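Major allergen Alt a 1 (Alternaria alternata, PDB 3V0R) is a secreted fungal beta-barrel allergen forming a disulfide-linked dimer that may bind host plant thaumatin-like proteins and inhibit their beta-glucanase activity. Local coordinates at residues L83-V88 against T93-A98. Sequence-based numbering, arbitrary orientation.
Sequences LLKQKV and TYVATA. With 8AC (8-aminooctanoic acid), chain L; 0FU (2,5,6-triaminopyrimidin-4-ol), chain J.
The ring of Y94 receives the amide of Q86 at its edge: OE1 lies in the ring plane, 3.3 Å from CD2 of Y94, with the amide turned 70° against the ring. Near that plane, again at the edge, come the carboxyl oxygen OAB of 8-aminooctanoic acid and NAB of the triaminopyrimidinol, a donor to OH of Y94 whose 2.5 Å is implausibly short and doubtful in detail. V88 approaches the ring obliquely, CG2 3.6 Å from CE2 of Y94, a branched apolar residue suited to packing against it. Q86 swings CG away from its own amide nitrogen (chi1 -172°) and stays extended, which carries its amide alongside the tyrosine; NE2 of Q86 donates a hydrogen bond to OAC of 8-aminooctanoic acid, 3.0 Å. Both residues line that ligand's pocket and form one hydrogen-bonded pair of the antiparallel hairpin 81-87/93-106, gripped by Q86 N to Y94 O (2.9 Å) and Y94 N to Q86 O (2.8 Å). L84 and A96 pair likewise on the same face, where small A96 fits against I124 and L126 of neighbouring strand 114-128. On the other face, CG2 of T93 lies 3.7 Å from CG of K85, whose ammonium makes a cation-pi contact with W62. At 2.6 Å, OE1 of Q86 and OAB of 8-aminooctanoic acid suggest a protonated acid, which glutamine suits by offering both acceptor and donor.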
loop_
_atom_site.group_PDB
_atom_site.type_symbol
_atom_site.label_atom_id
_atom_site.label_comp_id
_atom_site.label_asym_id
_atom_site.label_seq_id
_atom_site.Cartn_x
_atom_site.Cartn_y
_atom_site.Cartn_z
ATOM N N LEU A 83 14.485 16.615 6.705
ATOM C CA LEU A 83 14.887 16.117 8.012
ATOM C C LEU A 83 14.279 14.724 8.197
ATOM O O LEU A 83 13.128 14.504 7.919
ATOM C CB LEU A 83 14.318 17.052 9.081
ATOM C CG LEU A 83 14.422 16.641 10.526
ATOM C CD1 LEU A 83 15.845 16.497 10.954
ATOM C CD2 LEU A 83 13.708 17.641 11.492
ATOM N N LEU A 84 15.119 13.768 8.565
ATOM C CA LEU A 84 14.692 12.394 8.889
ATOM C C LEU A 84 14.890 12.128 10.358
ATOM O O LEU A 84 15.816 12.655 10.952
ATOM C CB LEU A 84 15.521 11.393 8.089
ATOM C CG LEU A 84 15.452 11.437 6.575
ATOM C CD1 LEU A 84 16.521 10.520 5.935
ATOM C CD2 LEU A 84 14.035 10.972 6.144
ATOM N N LYS A 85 14.075 11.258 10.942
ATOM C CA LYS A 85 14.219 10.841 12.281
ATOM C C LYS A 85 13.964 9.362 12.417
ATOM O O LYS A 85 12.996 8.842 11.857
ATOM C CB LYS A 85 13.235 11.595 13.137
ATOM C CG LYS A 85 13.224 11.173 14.569
ATOM C CD LYS A 85 12.242 11.957 15.422
ATOM C CE LYS A 85 10.804 11.605 15.102
ATOM N NZ LYS A 85 9.838 12.252 16.061
ATOM N N GLN A 86 14.818 8.684 13.162
ATOM C CA GLN A 86 14.710 7.249 13.420
ATOM C C GLN A 86 14.883 7.029 14.951
ATOM O O GLN A 86 15.976 7.249 15.509
ATOM C CB GLN A 86 15.880 6.531 12.675
ATOM C CG GLN A 86 15.787 4.985 12.680
ATOM C CD GLN A 86 17.020 4.268 12.206
ATOM O OE1 GLN A 86 18.060 4.867 11.879
ATOM N NE2 GLN A 86 16.949 2.945 12.212
ATOM N N LYS A 87 13.838 6.589 15.608
ATOM C CA LYS A 87 13.948 6.271 17.005
ATOM C C LYS A 87 14.275 4.773 17.198
ATOM O O LYS A 87 13.373 3.893 17.104
ATOM C CB LYS A 87 12.636 6.612 17.703
ATOM C CG LYS A 87 12.690 6.365 19.197
ATOM C CD LYS A 87 11.477 6.928 19.927
ATOM C CE LYS A 87 11.636 6.777 21.430
ATOM N NZ LYS A 87 10.501 7.439 22.140
ATOM N N VAL A 88 15.535 4.507 17.505
ATOM C CA VAL A 88 16.091 3.151 17.584
ATOM C C VAL A 88 15.751 2.470 18.922
ATOM O O VAL A 88 15.594 1.266 19.001
ATOM C CB VAL A 88 17.647 3.252 17.412
ATOM C CG1 VAL A 88 18.341 1.910 17.651
ATOM C CG2 VAL A 88 17.935 3.748 16.005
ATOM N N THR A 93 17.820 8.197 19.431
ATOM C CA THR A 93 17.147 8.684 18.262
ATOM C C THR A 93 18.190 9.280 17.353
ATOM O O THR A 93 19.064 10.023 17.823
ATOM C CB THR A 93 16.113 9.783 18.646
ATOM O OG1 THR A 93 15.025 9.183 19.377
ATOM C CG2 THR A 93 15.521 10.452 17.413
ATOM N N TYR A 94 18.123 8.973 16.058
ATOM C CA TYR A 94 18.994 9.595 15.060
ATOM C C TYR A 94 18.214 10.596 14.293
ATOM O O TYR A 94 17.019 10.411 14.087
ATOM C CB TYR A 94 19.511 8.575 14.060
ATOM C CG TYR A 94 20.295 7.429 14.600
ATOM C CD1 TYR A 94 21.156 7.601 15.649
ATOM C CD2 TYR A 94 20.223 6.174 14.014
ATOM C CE1 TYR A 94 21.864 6.514 16.178
ATOM C CE2 TYR A 94 20.958 5.076 14.530
ATOM C CZ TYR A 94 21.770 5.278 15.586
ATOM O OH TYR A 94 22.518 4.238 16.105
ATOM N N VAL A 95 18.859 11.688 13.879
ATOM C CA VAL A 95 18.317 12.641 12.946
ATOM C C VAL A 95 19.292 12.870 11.839
ATOM O O VAL A 95 20.468 12.492 11.958
ATOM C CB VAL A 95 17.882 13.987 13.555
ATOM C CG1 VAL A 95 16.785 13.804 14.580
ATOM C CG2 VAL A 95 19.080 14.711 14.191
ATOM N N ALA A 96 18.824 13.384 10.689
ATOM C CA ALA A 96 19.694 13.624 9.588
ATOM C C ALA A 96 19.092 14.687 8.693
ATOM O O ALA A 96 17.854 14.739 8.565
ATOM C CB ALA A 96 19.946 12.354 8.725
ATOM N N THR A 97 19.940 15.462 8.023
ATOM C CA THR A 97 19.408 16.497 7.155
ATOM C C THR A 97 20.082 16.545 5.828
ATOM O O THR A 97 21.216 16.145 5.672
ATOM C CB THR A 97 19.481 17.943 7.793
ATOM O OG1 THR A 97 20.853 18.358 7.929
ATOM C CG2 THR A 97 18.724 18.048 9.147
ATOM N N ALA A 98 19.367 17.143 4.855
ATOM C CA ALA A 98 19.932 17.443 3.550
ATOM C C ALA A 98 19.138 18.460 2.795
ATOM O O ALA A 98 18.016 18.763 3.156
ATOM C CB ALA A 98 20.001 16.133 2.701
HETATM N NAA 8AC L . 28.064 -2.632 13.385
HETATM O OAB 8AC L . 20.410 3.795 11.311
HETATM O OAC 8AC L . 19.378 2.034 10.667
HETATM C CAD 8AC L . 26.688 -2.387 12.930
HETATM C CAE 8AC L . 26.661 -1.094 12.145
HETATM C CAF 8AC L . 25.519 -1.053 11.149
HETATM C CAG 8AC L . 24.417 -0.165 11.744
HETATM C CAH 8AC L . 23.676 0.576 10.691
HETATM C CAI 8AC L . 22.381 1.180 11.308
HETATM C CAJ 8AC L . 21.794 2.203 10.364
HETATM C CAK 8AC L . 20.405 2.685 10.832
HETATM C C4 0FU J . 22.162 -1.509 14.471
HETATM N N3 0FU J . 23.335 -1.732 15.122
HETATM C C2 0FU J . 23.943 -0.770 15.868
HETATM N NAA 0FU J . 25.099 -1.056 16.486
HETATM N N1 0FU J . 23.406 0.462 16.004
HETATM C C6 0FU J . 22.231 0.742 15.370
HETATM N NAB 0FU J . 21.696 1.935 15.490
HETATM C C5 0FU J . 21.568 -0.239 14.579
HETATM N NAC 0FU J . 20.394 -0.008 13.936
HETATM O O4 0FU J . 21.529 -2.461 13.700
#